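Kinesin-like protein Nod (Drosophila melanogaster, PDB 3DC4) binds ATP and microtubules through its kinesin motor domain, the part present here, and is required for segregation of non-exchange chromosomes during meiosis. Local coordinates at residues A[106-112]-A[309-313]. Residues are numbered along the deposited sequence; the frame is centred on the assembly and turned at random.
Sequences TGKSYSM and LACIS. With MG (magnesium ion), chain B; ADP (adenosine-5'-diphosphate), chain C.
The P-loop of the nucleotide site meets the end of a central strand where Thr-106 and Cys-311 touch. Thr-106 OG1 lies 3.2 Å from Cys-311 CB, and Thr-106 CG2 rests 3.6 Å from Ser-313 N. OG1 is hydrogen-bonded to the carbonyl O of Gln-103 in the same loop. Cys-311 SG sits anti to its own carbonyl carbon (chi1 -67°), which directs it at the start of helix 108-112, 3.8 Å from Lys-108 N. Further along the helix, Ser-111 CB packs on Leu-309 CD2 at 3.7 Å. Ser-111 OG turns back to Gly-107 O at 2.8 Å, above the carbonyl plane, while Ser-111 N reaches the same oxygen from the opposite face. Strand 96-101, the loop and helix 108-112 form the strand-loop-helix of a P-loop NTPase, and strand 305-312 runs parallel beside strand 96-101. On the nucleotide side, ADP O1B accepts hydrogen bonds from Lys-108 N and, at 2.7 Å, from Lys-108 NZ. Ser-109 OG binds the magnesium ion at 2.1 Å, and ADP O2B also coordinates it. One face of the Tyr-110 ring lies over the adenine, with ADP C5 3.5 Å above the ring plane and offset toward its rim.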
ATOM      1  N   THR A 106      -8.765  11.832   2.616  1.00 18.29           N
ATOM      2  CA  THR A 106      -9.113  10.922   3.702  1.00 18.94           C
ATOM      3  C   THR A 106      -7.912  10.379   4.477  1.00 16.90           C
ATOM      4  O   THR A 106      -8.074   9.526   5.349  1.00 18.83           O
ATOM      5  CB  THR A 106      -9.950   9.745   3.167  1.00 16.91           C
ATOM      6  OG1 THR A 106      -9.228   9.089   2.117  1.00 16.93           O
ATOM      7  CG2 THR A 106     -11.289  10.249   2.624  1.00 16.98           C
ATOM      8  N   GLY A 107      -6.713  10.855   4.150  1.00 16.71           N
ATOM      9  CA  GLY A 107      -5.530  10.416   4.871  1.00 17.70           C
ATOM     10  C   GLY A 107      -4.648   9.345   4.252  1.00 16.89           C
ATOM     11  O   GLY A 107      -3.795   8.786   4.943  1.00 15.28           O
ATOM     12  N   LYS A 108      -4.830   9.044   2.971  1.00 15.64           N
ATOM     13  CA  LYS A 108      -4.010   8.024   2.325  1.00 16.37           C
ATOM     14  C   LYS A 108      -2.517   8.364   2.393  1.00 17.22           C
ATOM     15  O   LYS A 108      -1.722   7.582   2.919  1.00 16.29           O
ATOM     16  CB  LYS A 108      -4.442   7.846   0.861  1.00 16.39           C
ATOM     17  CG  LYS A 108      -5.887   7.367   0.688  1.00 17.51           C
ATOM     18  CD  LYS A 108      -6.253   7.093  -0.780  1.00 20.92           C
ATOM     19  CE  LYS A 108      -6.140   8.343  -1.645  1.00 20.25           C
ATOM     20  NZ  LYS A 108      -7.002   9.449  -1.190  1.00 21.47           N
ATOM     21  N   SER A 109      -2.135   9.528   1.879  1.00 16.76           N
ATOM     22  CA  SER A 109      -0.725   9.935   1.880  1.00 17.48           C
ATOM     23  C   SER A 109      -0.182  10.055   3.295  1.00 16.48           C
ATOM     24  O   SER A 109       0.949   9.658   3.575  1.00 16.39           O
ATOM     25  CB  SER A 109      -0.568  11.264   1.145  1.00 17.71           C
ATOM     26  OG  SER A 109      -0.921  11.098  -0.210  1.00 18.30           O
ATOM     27  N   TYR A 110      -1.001  10.606   4.182  1.00 15.44           N
ATOM     28  CA  TYR A 110      -0.629  10.755   5.581  1.00 15.52           C
ATOM     29  C   TYR A 110      -0.319   9.385   6.192  1.00 15.09           C
ATOM     30  O   TYR A 110       0.728   9.204   6.815  1.00 13.55           O
ATOM     31  CB  TYR A 110      -1.781  11.419   6.354  1.00 15.34           C
ATOM     32  CG  TYR A 110      -1.577  11.466   7.852  1.00 17.32           C
ATOM     33  CD1 TYR A 110      -0.832  12.486   8.442  1.00 17.95           C
ATOM     34  CD2 TYR A 110      -2.119  10.481   8.681  1.00 18.40           C
ATOM     35  CE1 TYR A 110      -0.638  12.530   9.820  1.00 19.71           C
ATOM     36  CE2 TYR A 110      -1.922  10.512  10.058  1.00 17.61           C
ATOM     37  CZ  TYR A 110      -1.183  11.542  10.620  1.00 18.72           C
ATOM     38  OH  TYR A 110      -0.991  11.588  11.977  1.00 20.34           O
ATOM     39  N   SER A 111      -1.219   8.424   5.988  1.00 14.40           N
ATOM     40  CA  SER A 111      -1.068   7.071   6.540  1.00 14.57           C
ATOM     41  C   SER A 111       0.139   6.312   5.994  1.00 14.14           C
ATOM     42  O   SER A 111       0.854   5.644   6.739  1.00 12.47           O
ATOM     43  CB  SER A 111      -2.340   6.249   6.271  1.00 16.42           C
ATOM     44  OG  SER A 111      -3.454   6.794   6.952  1.00 16.44           O
ATOM     45  N   MET A 112       0.370   6.417   4.692  1.00 14.75           N
ATOM     46  CA  MET A 112       1.471   5.689   4.085  1.00 16.68           C
ATOM     47  C   MET A 112       2.822   6.352   4.298  1.00 15.88           C
ATOM     48  O   MET A 112       3.861   5.716   4.117  1.00 15.58           O
ATOM     49  CB  MET A 112       1.205   5.502   2.592  1.00 17.28           C
ATOM     50  CG  MET A 112      -0.115   4.794   2.281  1.00 19.05           C
ATOM     51  SD  MET A 112      -0.398   3.355   3.348  1.00 21.73           S
ATOM     52  CE  MET A 112       0.065   2.019   2.236  1.00 21.53           C
ATOM     53  N   LEU A 309      -5.785  -0.691   2.796  1.00 13.66           N
ATOM     54  CA  LEU A 309      -6.098   0.292   3.822  1.00 13.90           C
ATOM     55  C   LEU A 309      -7.101   1.241   3.197  1.00 13.79           C
ATOM     56  O   LEU A 309      -6.741   2.086   2.367  1.00 15.04           O
ATOM     57  CB  LEU A 309      -4.863   1.078   4.276  1.00 14.35           C
ATOM     58  CG  LEU A 309      -5.136   2.172   5.324  1.00 15.62           C
ATOM     59  CD1 LEU A 309      -5.743   1.557   6.587  1.00 16.81           C
ATOM     60  CD2 LEU A 309      -3.823   2.876   5.685  1.00 18.94           C
ATOM     61  N   ALA A 310      -8.366   1.069   3.567  1.00 12.96           N
ATOM     62  CA  ALA A 310      -9.447   1.917   3.068  1.00 13.56           C
ATOM     63  C   ALA A 310      -9.519   3.131   3.963  1.00 13.12           C
ATOM     64  O   ALA A 310      -9.716   3.008   5.164  1.00 14.77           O
ATOM     65  CB  ALA A 310     -10.777   1.172   3.133  1.00 14.00           C
ATOM     66  N   CYS A 311      -9.340   4.303   3.383  1.00 12.53           N
ATOM     67  CA  CYS A 311      -9.417   5.528   4.153  1.00 13.37           C
ATOM     68  C   CYS A 311     -10.767   6.139   3.818  1.00 14.62           C
ATOM     69  O   CYS A 311     -11.108   6.263   2.642  1.00 13.76           O
ATOM     70  CB  CYS A 311      -8.290   6.480   3.745  1.00 14.88           C
ATOM     71  SG  CYS A 311      -6.596   5.863   4.215  1.00 17.87           S
ATOM     72  N   ILE A 312     -11.519   6.525   4.846  1.00 14.26           N
ATOM     73  CA  ILE A 312     -12.852   7.093   4.656  1.00 13.61           C
ATOM     74  C   ILE A 312     -13.109   8.369   5.435  1.00 14.61           C
ATOM     75  O   ILE A 312     -12.580   8.577   6.526  1.00 15.65           O
ATOM     76  CB  ILE A 312     -13.941   6.090   5.072  1.00 12.36           C
ATOM     77  CG1 ILE A 312     -13.773   5.722   6.552  1.00 12.68           C
ATOM     78  CG2 ILE A 312     -13.860   4.845   4.194  1.00 11.59           C
ATOM     79  CD1 ILE A 312     -14.843   4.780   7.091  1.00 15.01           C
ATOM     80  N   SER A 313     -13.947   9.211   4.849  1.00 15.99           N
ATOM     81  CA  SER A 313     -14.335  10.466   5.453  1.00 18.00           C
ATOM     82  C   SER A 313     -15.477  10.213   6.437  1.00 16.17           C
ATOM     83  O   SER A 313     -16.328   9.355   6.208  1.00 17.71           O
ATOM     84  CB  SER A 313     -14.812  11.427   4.366  1.00 18.34           C
ATOM     85  OG  SER A 313     -15.307  12.614   4.943  1.00 18.66           O
TER
HETATM   86 MG    MG B 402      -2.572  11.837  -1.369  1.00 33.76          MG
HETATM   87  PB  ADP C 401      -5.206  12.003   0.856  1.00 21.61           P
HETATM   88  O1B ADP C 401      -6.020  10.778   0.967  1.00 20.88           O
HETATM   89  O2B ADP C 401      -3.718  11.595   0.580  1.00 21.88           O
HETATM   90  O3B ADP C 401      -5.862  12.888  -0.413  1.00 19.39           O
HETATM   91  PA  ADP C 401      -3.942  13.222   2.980  1.00 26.15           P
HETATM   92  O1A ADP C 401      -3.249  11.991   3.307  1.00 25.77           O
HETATM   93  O2A ADP C 401      -3.075  14.130   2.016  1.00 28.02           O
HETATM   94  O3A ADP C 401      -5.367  12.834   2.249  1.00 24.15           O
HETATM   95  O5' ADP C 401      -4.324  13.986   4.333  1.00 29.16           O
HETATM   96  C5' ADP C 401      -4.979  15.223   4.024  1.00 28.72           C
HETATM   97  C4' ADP C 401      -4.767  16.188   5.193  1.00 28.12           C
HETATM   98  O4' ADP C 401      -5.351  15.658   6.410  1.00 26.35           O
HETATM   99  C3' ADP C 401      -3.232  16.391   5.479  1.00 28.74           C
HETATM  100  O3' ADP C 401      -2.994  17.576   6.228  1.00 34.17           O
HETATM  101  C2' ADP C 401      -3.059  15.268   6.583  1.00 27.58           C
HETATM  102  O2' ADP C 401      -1.949  15.566   7.443  1.00 28.13           O
HETATM  103  C1' ADP C 401      -4.362  15.395   7.416  1.00 27.17           C
HETATM  104  N9  ADP C 401      -4.677  14.130   8.078  1.00 26.24           N
HETATM  105  C8  ADP C 401      -5.254  13.027   7.491  1.00 22.73           C
HETATM  106  N7  ADP C 401      -5.272  12.015   8.330  1.00 24.03           N
HETATM  107  C5  ADP C 401      -4.901  12.469   9.556  1.00 24.49           C
HETATM  108  C6  ADP C 401      -4.715  11.882  10.833  1.00 23.87           C
HETATM  109  N6  ADP C 401      -5.129  10.584  11.072  1.00 24.96           N
HETATM  110  N1  ADP C 401      -4.157  12.623  11.820  1.00 24.86           N
HETATM  111  C2  ADP C 401      -3.878  13.918  11.644  1.00 24.24           C
HETATM  112  N3  ADP C 401      -4.007  14.508  10.460  1.00 26.18           N
HETATM  113  C4  ADP C 401      -4.457  13.827   9.396  1.00 25.16           C
HETATM  114  O   HOH W   1      -4.315  13.112  -2.318  1.00 27.91           O
HETATM  115  O   HOH W   2      -2.247  13.987  -0.265  1.00 29.15           O
HETATM  116  O   HOH W   3      -1.102  12.381  -3.083  1.00 33.44           O
HETATM  117  O   HOH W   4      -3.301   9.700  -1.940  1.00 30.98           O